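Local coordinates for protein phenolpthiocerol synthesis type-I polyketide synthase ppsA (PDB 7AKC) that probably builds the lipid core of phthiocerols and phenolphthiocerols as part of a modular polyketide synthase, this piece being its acyltransferase domain, which loads extender units, at residues Leu153-Asp156 with Ala162-Ala165; Gly149-Glu154 with Glu192-Val197; Glu188-Leu193 with Ala204-Ile209; Val268-Ala273 with Thr298-Asp303. All blocks are in the same frame, centred on the assembly; numbering follows the deposited sequence.

Contact 1. Residues Leu153-Asp156 with Ala162-Ala165; sequences LELD and ALIA. With NA (sodium ion), chain B.
Leu153, Leu155 and Leu163 meet at the first beta-alpha step of the small ferredoxin-like subdomain of the acyltransferase, where the chain leaves strand 148-153 and enters helix 157-164. One methyl of Leu163 does all the touching: its CD2 lies 3.8 Å from Leu153 CD1, the two side chains meeting tip to tip, and 4.1 Å from Leu155 CD1, where the chains cross at about a right angle. Leu163 reaches them because its CG stands opposite the backbone N (chi1 167°) and points inward from the helix. All three leucines are buried, and only methyl groups meet. On the polar side, Asp156 is the N-cap of the helix, and its OD1 also bonds Thr159 OG1. Farther along, Ile164 O binds a sodium ion at 2.5 Å. Three waters and the carbonyl oxygens of Phe167 and Val170 bring the ion to six oxygen ligands, which ties the chain beyond the helix into a compact loop. One of these waters donates to Ala165 O at 2.9 Å. Helix 187-199 packs alongside, with Leu193 and Val197 against Leu163, while Ile183 of strand 180-184 backs Leu153 and Ile164.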
loop_
_atom_site.group_PDB
_atom_site.type_symbol
_atom_site.label_atom_id
_atom_site.label_comp_id
_atom_site.label_asym_id
_atom_site.label_seq_id
_atom_site.Cartn_x
_atom_site.Cartn_y
_atom_site.Cartn_z
ATOM N N LEU A 153 -7.038 6.283 -11.950
ATOM C CA LEU A 153 -7.262 6.472 -13.376
ATOM C C LEU A 153 -7.457 5.128 -14.069
ATOM O O LEU A 153 -6.711 4.163 -13.785
ATOM C CB LEU A 153 -6.022 7.152 -13.998
ATOM C CG LEU A 153 -5.496 8.400 -13.277
ATOM C CD1 LEU A 153 -4.328 8.984 -14.018
ATOM C CD2 LEU A 153 -6.597 9.445 -13.071
ATOM N N GLU A 154 -8.403 5.053 -15.014
ATOM C CA GLU A 154 -8.598 3.836 -15.783
ATOM C C GLU A 154 -7.686 3.945 -17.027
ATOM O O GLU A 154 -8.135 4.035 -18.190
ATOM C CB GLU A 154 -10.093 3.590 -16.117
ATOM C CG GLU A 154 -11.017 3.610 -14.901
ATOM C CD GLU A 154 -10.747 2.655 -13.750
ATOM O OE1 GLU A 154 -10.267 1.526 -14.013
ATOM O OE2 GLU A 154 -11.030 3.030 -12.584
ATOM N N LEU A 155 -6.389 3.973 -16.750
ATOM C CA LEU A 155 -5.304 4.020 -17.733
ATOM C C LEU A 155 -4.223 3.066 -17.280
ATOM O O LEU A 155 -3.980 2.917 -16.063
ATOM C CB LEU A 155 -4.656 5.436 -17.754
ATOM C CG LEU A 155 -5.554 6.616 -18.082
ATOM C CD1 LEU A 155 -4.772 7.911 -17.942
ATOM C CD2 LEU A 155 -6.227 6.491 -19.480
ATOM N N ASP A 156 -3.507 2.488 -18.278
ATOM C CA ASP A 156 -2.382 1.661 -17.937
ATOM C C ASP A 156 -1.188 2.546 -17.458
ATOM O O ASP A 156 -1.276 3.779 -17.525
ATOM C CB ASP A 156 -2.057 0.715 -19.078
ATOM C CG ASP A 156 -1.577 1.329 -20.388
ATOM O OD1 ASP A 156 -1.056 2.458 -20.362
ATOM O OD2 ASP A 156 -1.652 0.635 -21.420
ATOM N N ALA A 162 2.790 9.124 -19.335
ATOM C CA ALA A 162 2.762 10.073 -20.435
ATOM C C ALA A 162 1.856 11.256 -20.056
ATOM O O ALA A 162 2.226 12.391 -20.293
ATOM C CB ALA A 162 2.259 9.392 -21.697
ATOM N N LEU A 163 0.680 10.980 -19.476
ATOM C CA LEU A 163 -0.224 12.049 -19.050
ATOM C C LEU A 163 0.430 13.028 -18.034
ATOM O O LEU A 163 0.186 14.260 -18.114
ATOM C CB LEU A 163 -1.427 11.367 -18.366
ATOM C CG LEU A 163 -2.371 12.314 -17.562
ATOM C CD1 LEU A 163 -3.156 13.238 -18.540
ATOM C CD2 LEU A 163 -3.262 11.508 -16.653
ATOM N N ILE A 164 1.203 12.470 -17.094
ATOM C CA ILE A 164 1.742 13.313 -16.020
ATOM C C ILE A 164 3.200 13.736 -16.235
ATOM O O ILE A 164 3.775 14.377 -15.356
ATOM C CB ILE A 164 1.575 12.615 -14.676
ATOM C CG1 ILE A 164 2.450 11.336 -14.595
ATOM C CG2 ILE A 164 0.108 12.368 -14.371
ATOM C CD1 ILE A 164 2.322 10.648 -13.297
ATOM N N ALA A 165 3.778 13.432 -17.395
ATOM C CA ALA A 165 5.187 13.733 -17.646
ATOM C C ALA A 165 5.473 15.242 -17.554
ATOM O O ALA A 165 6.579 15.620 -17.180
ATOM C CB ALA A 165 5.602 13.188 -19.014
HETATM NA NA NA B . 5.065 14.097 -13.225
HETATM O O HOH W 1 6.968 14.842 -14.422
HETATM O O HOH W 2 5.961 11.968 -13.612
HETATM O O HOH W 3 7.203 14.206 -11.996
#

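Contact 2. Residues Gly149-Glu154 with Glu192-Val197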
loop_
_atom_site.group_PDB
_atom_site.type_symbol
_atom_site.label_atom_id
_atom_site.label_comp_id
_atom_site.label_asym_id
_atom_site.label_seq_id
_atom_site.Cartn_x
_atom_site.Cartn_y
_atom_site.Cartn_z
ATOM N N GLY A 149 -3.446 15.069 -2.985
ATOM C CA GLY A 149 -4.550 14.182 -3.279
ATOM C C GLY A 149 -4.090 13.068 -4.203
ATOM O O GLY A 149 -2.921 13.006 -4.587
ATOM N N MET A 150 -4.967 12.107 -4.399
ATOM C CA MET A 150 -4.691 10.993 -5.302
ATOM C C MET A 150 -5.854 10.817 -6.260
ATOM O O MET A 150 -6.963 11.231 -5.952
ATOM C CB MET A 150 -4.422 9.711 -4.518
ATOM C CG MET A 150 -3.170 9.839 -3.662
ATOM S SD MET A 150 -2.805 8.409 -2.624
ATOM C CE MET A 150 -1.438 7.758 -3.443
ATOM N N ALA A 151 -5.615 10.172 -7.407
ATOM C CA ALA A 151 -6.720 9.893 -8.338
ATOM C C ALA A 151 -6.503 8.511 -8.911
ATOM O O ALA A 151 -5.385 8.184 -9.300
ATOM C CB ALA A 151 -6.795 10.920 -9.459
ATOM N N LEU A 152 -7.582 7.736 -8.989
ATOM C CA LEU A 152 -7.593 6.416 -9.590
ATOM C C LEU A 152 -7.947 6.633 -11.043
ATOM O O LEU A 152 -9.044 7.142 -11.352
ATOM C CB LEU A 152 -8.666 5.550 -8.923
ATOM C CG LEU A 152 -8.844 4.152 -9.549
ATOM C CD1 LEU A 152 -7.523 3.331 -9.513
ATOM C CD2 LEU A 152 -10.021 3.395 -8.881
ATOM N N LEU A 153 -7.038 6.283 -11.950
ATOM C CA LEU A 153 -7.262 6.472 -13.376
ATOM C C LEU A 153 -7.457 5.128 -14.069
ATOM O O LEU A 153 -6.711 4.163 -13.785
ATOM C CB LEU A 153 -6.022 7.152 -13.998
ATOM C CG LEU A 153 -5.496 8.400 -13.277
ATOM C CD1 LEU A 153 -4.328 8.984 -14.018
ATOM C CD2 LEU A 153 -6.597 9.445 -13.071
ATOM N N GLU A 154 -8.403 5.053 -15.014
ATOM C CA GLU A 154 -8.598 3.836 -15.783
ATOM C C GLU A 154 -7.686 3.945 -17.027
ATOM O O GLU A 154 -8.135 4.035 -18.190
ATOM C CB GLU A 154 -10.093 3.590 -16.117
ATOM C CG GLU A 154 -11.017 3.610 -14.901
ATOM C CD GLU A 154 -10.747 2.655 -13.750
ATOM O OE1 GLU A 154 -10.267 1.526 -14.013
ATOM O OE2 GLU A 154 -11.030 3.030 -12.584
ATOM N N GLU A 192 -7.042 18.899 -11.855
ATOM C CA GLU A 192 -6.878 19.286 -13.269
ATOM C C GLU A 192 -6.680 18.029 -14.122
ATOM O O GLU A 192 -7.194 17.934 -15.242
ATOM C CB GLU A 192 -5.713 20.273 -13.480
ATOM C CG GLU A 192 -5.561 20.588 -14.967
ATOM C CD GLU A 192 -4.559 21.611 -15.457
ATOM O OE1 GLU A 192 -3.879 22.235 -14.616
ATOM O OE2 GLU A 192 -4.493 21.814 -16.695
ATOM N N LEU A 193 -5.927 17.060 -13.580
ATOM C CA LEU A 193 -5.641 15.823 -14.329
ATOM C C LEU A 193 -6.897 14.952 -14.474
ATOM O O LEU A 193 -7.090 14.328 -15.515
ATOM C CB LEU A 193 -4.489 15.052 -13.678
ATOM C CG LEU A 193 -3.178 15.752 -13.948
ATOM C CD1 LEU A 193 -2.114 15.295 -12.943
ATOM C CD2 LEU A 193 -2.770 15.467 -15.397
ATOM N N ILE A 194 -7.761 14.925 -13.447
ATOM C CA ILE A 194 -9.044 14.193 -13.522
ATOM C C ILE A 194 -9.899 14.752 -14.668
ATOM O O ILE A 194 -10.481 13.998 -15.444
ATOM C CB ILE A 194 -9.750 14.293 -12.142
ATOM C CG1 ILE A 194 -9.006 13.395 -11.119
ATOM C CG2 ILE A 194 -11.214 13.963 -12.209
ATOM C CD1 ILE A 194 -9.512 13.578 -9.742
ATOM N N THR A 195 -9.931 16.095 -14.790
ATOM C CA THR A 195 -10.647 16.781 -15.853
ATOM C C THR A 195 -10.053 16.415 -17.221
ATOM O O THR A 195 -10.809 16.140 -18.162
ATOM C CB THR A 195 -10.578 18.301 -15.647
ATOM O OG1 THR A 195 -11.231 18.616 -14.412
ATOM C CG2 THR A 195 -11.300 19.090 -16.816
ATOM N N ARG A 196 -8.698 16.412 -17.340
ATOM C CA ARG A 196 -8.079 16.082 -18.624
ATOM C C ARG A 196 -8.389 14.631 -19.017
ATOM O O ARG A 196 -8.684 14.347 -20.178
ATOM C CB ARG A 196 -6.546 16.283 -18.535
ATOM C CG ARG A 196 -6.128 17.763 -18.424
ATOM C CD ARG A 196 -4.612 17.907 -18.515
ATOM N NE ARG A 196 -4.188 19.305 -18.547
ATOM C CZ ARG A 196 -2.991 19.718 -18.965
ATOM N NH1 ARG A 196 -2.096 18.843 -19.414
ATOM N NH2 ARG A 196 -2.700 21.016 -18.990
ATOM N N VAL A 197 -8.376 13.713 -18.029
ATOM C CA VAL A 197 -8.620 12.290 -18.322
ATOM C C VAL A 197 -10.079 12.158 -18.799
ATOM O O VAL A 197 -10.309 11.599 -19.856
ATOM C CB VAL A 197 -8.333 11.402 -17.109
ATOM C CG1 VAL A 197 -8.783 9.950 -17.351
ATOM C CG2 VAL A 197 -6.840 11.441 -16.766
#
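Glu192 OE2 is gripped twice by one guanidinium: Arg196 NH2 reaches it at 3.0 Å and Arg196 NE at 3.1 Å. Both bonds are weak, each bent to 129° at the hydrogen, but together they form a salt bridge one helical turn long on the outer side of helix 187-199. The inner side of the same helix meets strand 148-153 through buried apolar groups alone. Ala151 CB presses against the long branch of Ile194, 3.7 Å from CG1 and 3.8 Å from CD1. That branch leans toward the strand because CG1 lies opposite the carbonyl carbon (chi1 -73°). The small methyl lets the backbones come close, with the CA atoms of Ala151 and Ile194 only 7.1 Å apart. Two residues up the strand and three along the helix, Leu153 CD2 lies 4.2 Å from Val197 CG2. Met150 and Leu152, which alternate with these residues, start out on the other face of the sheet, while Ile183 of the adjacent strand 180-184 touches both Ala151 and Leu153. With helix 157-164 beside it on the same sheet, and strand order 2-3-1-4, the arrangement is that of the ferredoxin-like beta-alpha-beta-beta-alpha-beta fold, the small subdomain of acyltransferases.

Contact 3. Residues Glu188-Leu193 with Ala204-Ile209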
loop_
_atom_site.group_PDB
_atom_site.type_symbol
_atom_site.label_atom_id
_atom_site.label_comp_id
_atom_site.label_asym_id
_atom_site.label_seq_id
_atom_site.Cartn_x
_atom_site.Cartn_y
_atom_site.Cartn_z
ATOM N N GLU A 188 -4.993 20.331 -6.197
ATOM C CA GLU A 188 -5.478 21.110 -7.324
ATOM C C GLU A 188 -4.956 20.604 -8.662
ATOM O O GLU A 188 -5.694 20.659 -9.673
ATOM C CB GLU A 188 -5.191 22.610 -7.139
ATOM C CG GLU A 188 -3.718 22.991 -7.122
ATOM C CD GLU A 188 -2.981 22.810 -5.804
ATOM O OE1 GLU A 188 -3.559 22.226 -4.855
ATOM O OE2 GLU A 188 -1.799 23.221 -5.741
ATOM N N GLN A 189 -3.716 20.020 -8.655
ATOM C CA GLN A 189 -3.161 19.417 -9.873
ATOM C C GLN A 189 -3.853 18.087 -10.183
ATOM O O GLN A 189 -4.117 17.789 -11.338
ATOM C CB GLN A 189 -1.652 19.308 -9.772
ATOM C CG GLN A 189 -1.006 20.684 -9.566
ATOM C CD GLN A 189 0.494 20.605 -9.485
ATOM O OE1 GLN A 189 1.112 19.631 -9.939
ATOM N NE2 GLN A 189 1.116 21.641 -8.935
ATOM N N ILE A 190 -4.162 17.306 -9.143
ATOM C CA ILE A 190 -4.922 16.058 -9.275
ATOM C C ILE A 190 -6.302 16.345 -9.882
ATOM O O ILE A 190 -6.697 15.687 -10.841
ATOM C CB ILE A 190 -5.029 15.350 -7.916
ATOM C CG1 ILE A 190 -3.626 14.831 -7.451
ATOM C CG2 ILE A 190 -6.092 14.221 -7.960
ATOM C CD1 ILE A 190 -2.861 13.865 -8.419
ATOM N N ASP A 191 -6.959 17.445 -9.445
ATOM C CA ASP A 191 -8.237 17.826 -9.983
ATOM C C ASP A 191 -8.106 18.166 -11.477
ATOM O O ASP A 191 -8.957 17.754 -12.266
ATOM C CB ASP A 191 -8.809 18.993 -9.181
ATOM C CG ASP A 191 -9.421 18.538 -7.859
ATOM O OD1 ASP A 191 -9.599 17.291 -7.668
ATOM O OD2 ASP A 191 -9.672 19.402 -6.989
ATOM N N GLU A 192 -7.042 18.899 -11.855
ATOM C CA GLU A 192 -6.878 19.286 -13.269
ATOM C C GLU A 192 -6.680 18.029 -14.122
ATOM O O GLU A 192 -7.194 17.934 -15.242
ATOM C CB GLU A 192 -5.713 20.273 -13.480
ATOM C CG GLU A 192 -5.561 20.588 -14.967
ATOM C CD GLU A 192 -4.559 21.611 -15.457
ATOM O OE1 GLU A 192 -3.879 22.235 -14.616
ATOM O OE2 GLU A 192 -4.493 21.814 -16.695
ATOM N N LEU A 193 -5.927 17.060 -13.580
ATOM C CA LEU A 193 -5.641 15.823 -14.329
ATOM C C LEU A 193 -6.897 14.952 -14.474
ATOM O O LEU A 193 -7.090 14.328 -15.515
ATOM C CB LEU A 193 -4.489 15.052 -13.678
ATOM C CG LEU A 193 -3.178 15.752 -13.948
ATOM C CD1 LEU A 193 -2.114 15.295 -12.943
ATOM C CD2 LEU A 193 -2.770 15.467 -15.397
ATOM N N ALA A 204 -11.742 8.553 -14.441
ATOM C CA ALA A 204 -10.880 8.970 -13.355
ATOM C C ALA A 204 -11.726 9.327 -12.136
ATOM O O ALA A 204 -12.827 9.869 -12.290
ATOM C CB ALA A 204 -10.096 10.191 -13.784
ATOM N N SER A 205 -11.197 9.082 -10.922
ATOM C CA SER A 205 -11.933 9.443 -9.704
ATOM C C SER A 205 -10.985 9.803 -8.582
ATOM O O SER A 205 -9.888 9.261 -8.505
ATOM C CB SER A 205 -12.873 8.324 -9.256
ATOM O OG SER A 205 -12.157 7.158 -8.880
ATOM N N ARG A 206 -11.404 10.727 -7.707
ATOM C CA ARG A 206 -10.594 11.134 -6.573
ATOM C C ARG A 206 -10.493 10.032 -5.535
ATOM O O ARG A 206 -11.486 9.352 -5.248
ATOM C CB ARG A 206 -11.209 12.385 -5.888
ATOM C CG ARG A 206 -10.659 13.636 -6.489
ATOM C CD ARG A 206 -10.925 14.842 -5.639
ATOM N NE ARG A 206 -10.122 14.799 -4.419
ATOM C CZ ARG A 206 -8.899 15.307 -4.300
ATOM N NH1 ARG A 206 -8.317 15.910 -5.334
ATOM N NH2 ARG A 206 -8.258 15.240 -3.139
ATOM N N VAL A 207 -9.331 9.895 -4.934
ATOM C CA VAL A 207 -9.130 8.965 -3.836
ATOM C C VAL A 207 -8.832 9.872 -2.646
ATOM O O VAL A 207 -7.747 10.445 -2.593
ATOM C CB VAL A 207 -7.976 7.970 -4.103
ATOM C CG1 VAL A 207 -7.677 7.142 -2.860
ATOM C CG2 VAL A 207 -8.315 7.056 -5.285
ATOM N N ASN A 208 -9.810 10.096 -1.763
ATOM C CA ASN A 208 -9.607 11.000 -0.621
ATOM C C ASN A 208 -8.716 10.360 0.446
ATOM O O ASN A 208 -8.925 9.199 0.787
ATOM C CB ASN A 208 -10.945 11.499 -0.051
ATOM C CG ASN A 208 -11.725 12.309 -1.063
ATOM O OD1 ASN A 208 -11.169 13.116 -1.827
ATOM N ND2 ASN A 208 -13.030 12.108 -1.105
ATOM N N ILE A 209 -7.701 11.103 0.933
ATOM C CA ILE A 209 -6.690 10.625 1.890
ATOM C C ILE A 209 -6.199 11.783 2.775
ATOM O O ILE A 209 -6.112 12.904 2.311
ATOM C CB ILE A 209 -5.501 9.971 1.100
ATOM C CG1 ILE A 209 -4.552 9.220 2.029
ATOM C CG2 ILE A 209 -4.758 11.000 0.214
ATOM C CD1 ILE A 209 -3.752 8.026 1.307
#
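Asp191 and Arg206 join the second helix of the ferredoxin-like subdomain to its last strand: helix 187-199 leads through a short loop to strand 204-207, an outermost strand of the antiparallel sheet, and a salt bridge ties the two together near the surface. The bond runs from Arg206 NH1 to Asp191 OD1 at 3.0 Å. It is not a flat, two-pronged pairing. A single carboxylate oxygen meets a single nitrogen, the carboxylate and guanidinium planes stand 70° apart, and NH1 comes in from above the carboxylate plane rather than within it. The same oxygen also rests 3.4 Å from Arg206 CD, so the acid lies along the bend of the arginine as well as at its end. That bend is at chi3 (70°), which swings the guanidinium from the strand back to the helix. An apolar neighbour comes in obliquely: Ile190 CG2 packs 3.8 Å from Arg206 NH1, and the same methyl also lies against Ala151, while the CG1 branch leads away from Arg206. The nearby guanidinium would be expected to favour the ionised carboxylate. Thr187 OG1, at the start of the helix, adds a weak bond to NH1. Asn208, two residues down the chain, holds the NE side of the guanidinium. Its OD1 lies within the guanidinium plane and receives Arg206 NE at 3.3 Å, nearly straight at 171°.

Contact 4. Residues Val268-Ala273 with Thr298-Asp303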
loop_
_atom_site.group_PDB
_atom_site.type_symbol
_atom_site.label_atom_id
_atom_site.label_comp_id
_atom_site.label_asym_id
_atom_site.label_seq_id
_atom_site.Cartn_x
_atom_site.Cartn_y
_atom_site.Cartn_z
ATOM N N VAL A 268 3.982 2.573 -5.207
ATOM C CA VAL A 268 3.584 1.305 -4.544
ATOM C C VAL A 268 3.458 0.245 -5.648
ATOM O O VAL A 268 2.557 0.354 -6.507
ATOM C CB VAL A 268 2.227 1.480 -3.857
ATOM C CG1 VAL A 268 1.769 0.142 -3.257
ATOM C CG2 VAL A 268 2.272 2.594 -2.801
ATOM N N HIS A 269 4.375 -0.729 -5.661
ATOM C CA HIS A 269 4.443 -1.758 -6.713
ATOM C C HIS A 269 3.498 -2.907 -6.393
ATOM O O HIS A 269 3.920 -4.039 -6.183
ATOM C CB HIS A 269 5.933 -2.206 -6.913
ATOM C CG HIS A 269 6.832 -1.067 -7.305
ATOM N ND1 HIS A 269 7.402 -0.215 -6.363
ATOM C CD2 HIS A 269 7.116 -0.591 -8.549
ATOM C CE1 HIS A 269 8.061 0.710 -7.059
ATOM N NE2 HIS A 269 7.949 0.502 -8.375
ATOM N N PHE A 270 2.206 -2.588 -6.233
ATOM C CA PHE A 270 1.208 -3.559 -5.782
ATOM C C PHE A 270 0.929 -4.615 -6.804
ATOM O O PHE A 270 1.020 -5.818 -6.506
ATOM C CB PHE A 270 -0.079 -2.811 -5.388
ATOM C CG PHE A 270 -1.116 -3.722 -4.777
ATOM C CD1 PHE A 270 -0.886 -4.345 -3.554
ATOM C CD2 PHE A 270 -2.314 -3.962 -5.423
ATOM C CE1 PHE A 270 -1.834 -5.182 -2.989
ATOM C CE2 PHE A 270 -3.237 -4.860 -4.894
ATOM C CZ PHE A 270 -3.002 -5.460 -3.667
ATOM N N GLN A 271 0.604 -4.195 -8.069
ATOM C CA GLN A 271 0.393 -5.192 -9.119
ATOM C C GLN A 271 1.586 -6.195 -9.244
ATOM O O GLN A 271 1.401 -7.402 -9.348
ATOM C CB GLN A 271 0.221 -4.432 -10.433
ATOM C CG GLN A 271 0.176 -5.381 -11.630
ATOM C CD GLN A 271 0.162 -4.632 -12.928
ATOM O OE1 GLN A 271 -0.334 -3.515 -13.028
ATOM N NE2 GLN A 271 0.734 -5.255 -13.955
ATOM N N GLN A 272 2.798 -5.667 -9.203
ATOM C CA GLN A 272 4.004 -6.471 -9.359
ATOM C C GLN A 272 4.149 -7.455 -8.218
ATOM O O GLN A 272 4.522 -8.598 -8.471
ATOM C CB GLN A 272 5.259 -5.564 -9.440
ATOM C CG GLN A 272 5.294 -4.581 -10.640
ATOM C CD GLN A 272 4.582 -3.260 -10.388
ATOM O OE1 GLN A 272 3.835 -3.074 -9.432
ATOM N NE2 GLN A 272 4.850 -2.293 -11.244
ATOM N N ALA A 273 3.858 -7.035 -6.960
ATOM C CA ALA A 273 3.955 -7.964 -5.831
ATOM C C ALA A 273 2.876 -9.057 -5.915
ATOM O O ALA A 273 3.168 -10.231 -5.725
ATOM C CB ALA A 273 3.837 -7.202 -4.504
ATOM N N THR A 298 -9.717 -5.995 -3.423
ATOM C CA THR A 298 -10.015 -7.316 -3.979
ATOM C C THR A 298 -10.109 -7.338 -5.500
ATOM O O THR A 298 -9.527 -8.248 -6.099
ATOM C CB THR A 298 -11.213 -7.965 -3.308
ATOM O OG1 THR A 298 -12.392 -7.179 -3.511
ATOM C CG2 THR A 298 -10.950 -8.181 -1.846
ATOM N N GLN A 299 -10.760 -6.349 -6.130
ATOM C CA GLN A 299 -10.841 -6.358 -7.596
ATOM C C GLN A 299 -9.473 -6.100 -8.231
ATOM O O GLN A 299 -9.158 -6.742 -9.232
ATOM C CB GLN A 299 -11.940 -5.449 -8.163
ATOM C CG GLN A 299 -12.231 -5.748 -9.644
ATOM C CD GLN A 299 -12.900 -7.098 -9.888
ATOM O OE1 GLN A 299 -13.952 -7.422 -9.305
ATOM N NE2 GLN A 299 -12.340 -7.892 -10.796
ATOM N N ALA A 300 -8.612 -5.271 -7.612
ATOM C CA ALA A 300 -7.247 -5.057 -8.124
ATOM C C ALA A 300 -6.451 -6.345 -8.104
ATOM O O ALA A 300 -5.657 -6.598 -9.019
ATOM C CB ALA A 300 -6.517 -4.013 -7.292
ATOM N N ILE A 301 -6.640 -7.156 -7.046
ATOM C CA ILE A 301 -5.947 -8.433 -6.933
ATOM C C ILE A 301 -6.327 -9.359 -8.079
ATOM O O ILE A 301 -5.444 -9.866 -8.784
ATOM C CB ILE A 301 -6.222 -9.020 -5.523
ATOM C CG1 ILE A 301 -5.443 -8.187 -4.483
ATOM C CG2 ILE A 301 -5.935 -10.522 -5.452
ATOM C CD1 ILE A 301 -5.793 -8.443 -2.958
ATOM N N ILE A 302 -7.649 -9.533 -8.295
ATOM C CA ILE A 302 -8.187 -10.388 -9.344
ATOM C C ILE A 302 -7.799 -9.893 -10.721
ATOM O O ILE A 302 -7.419 -10.700 -11.562
ATOM C CB ILE A 302 -9.715 -10.508 -9.226
ATOM C CG1 ILE A 302 -10.120 -10.986 -7.841
ATOM C CG2 ILE A 302 -10.269 -11.411 -10.298
ATOM C CD1 ILE A 302 -11.568 -10.724 -7.515
ATOM N N ASP A 303 -7.907 -8.569 -10.976
ATOM C CA ASP A 303 -7.557 -8.023 -12.281
ATOM C C ASP A 303 -6.085 -8.313 -12.606
ATOM O O ASP A 303 -5.800 -8.797 -13.693
ATOM C CB ASP A 303 -7.818 -6.506 -12.326
ATOM C CG ASP A 303 -9.298 -6.118 -12.307
ATOM O OD1 ASP A 303 -10.146 -6.996 -12.567
ATOM O OD2 ASP A 303 -9.602 -4.921 -12.041
#
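Phe270 reaches across to Ile301 and Ala300, joining two helices that pack in the large alpha/beta-hydrolase-like subdomain of the acyltransferase. The outer end of the ring does the work. Its CZ lies 3.7 Å from Ile301 CG1 and 4.1 Å from Ile301 CD1, the two side chains passing each other at a slant. CE2 comes within 4.2 Å of Ala300 CB, which sits at the ring edge, near its plane. Phe270 extends this far because its CG is opposite the backbone N (chi1 -174°), carrying the ring straight out from the first turn of helix 270-278. All three residues are buried and the interaction is wholly apolar. In the next shell, Val26 of the parallel sheet touches both Phe270 and Ile301, and His111 meets the phenylalanine ring edge-to-face. His111 belongs to a GxSxG sequence consistent with the nucleophile elbow of this family, with Ser112 probably the nucleophile; the side chain of Val268 touches Ser112 and His214. Just before Phe270 in the chain, His269 occupies the N-cap position of helix 270-278, and its ND1 is hydrogen-bonded to Thr244 O. Backbone bonds from Val268 to Gly173 and Tyr175 connect this turn to strand 171-177 of the small subdomain. The opposing helix 298-308 is the crossover between parallel strands 287-290 and 315-317. One turn of it is braced on its outer side by Gln299 NE2, which donates to Asp303 OD1 at 3.0 Å and 165°, approaching from above the carboxylate plane.

Overall arrangement
Contacts 1, 2 and 3 form one cluster in the small ferredoxin-like subdomain, while contact 4 stands apart in the large one, its centre 17 to 21 Å from theirs. Contacts 1 and 2 share Leu153 and Glu154 and merge into a single buried aliphatic layer between the sheet and its two helices. Contacts 2 and 3 both use helix 187-199 and bind it to the neighbouring strands 148-153 and 204-207, which are themselves hydrogen-bonded. Chemistry follows depth: contacts 1, 2 and 4 are buried and apolar, contact 4 alone using an aromatic ring, whereas the partly buried contact 3 relies on a salt bridge.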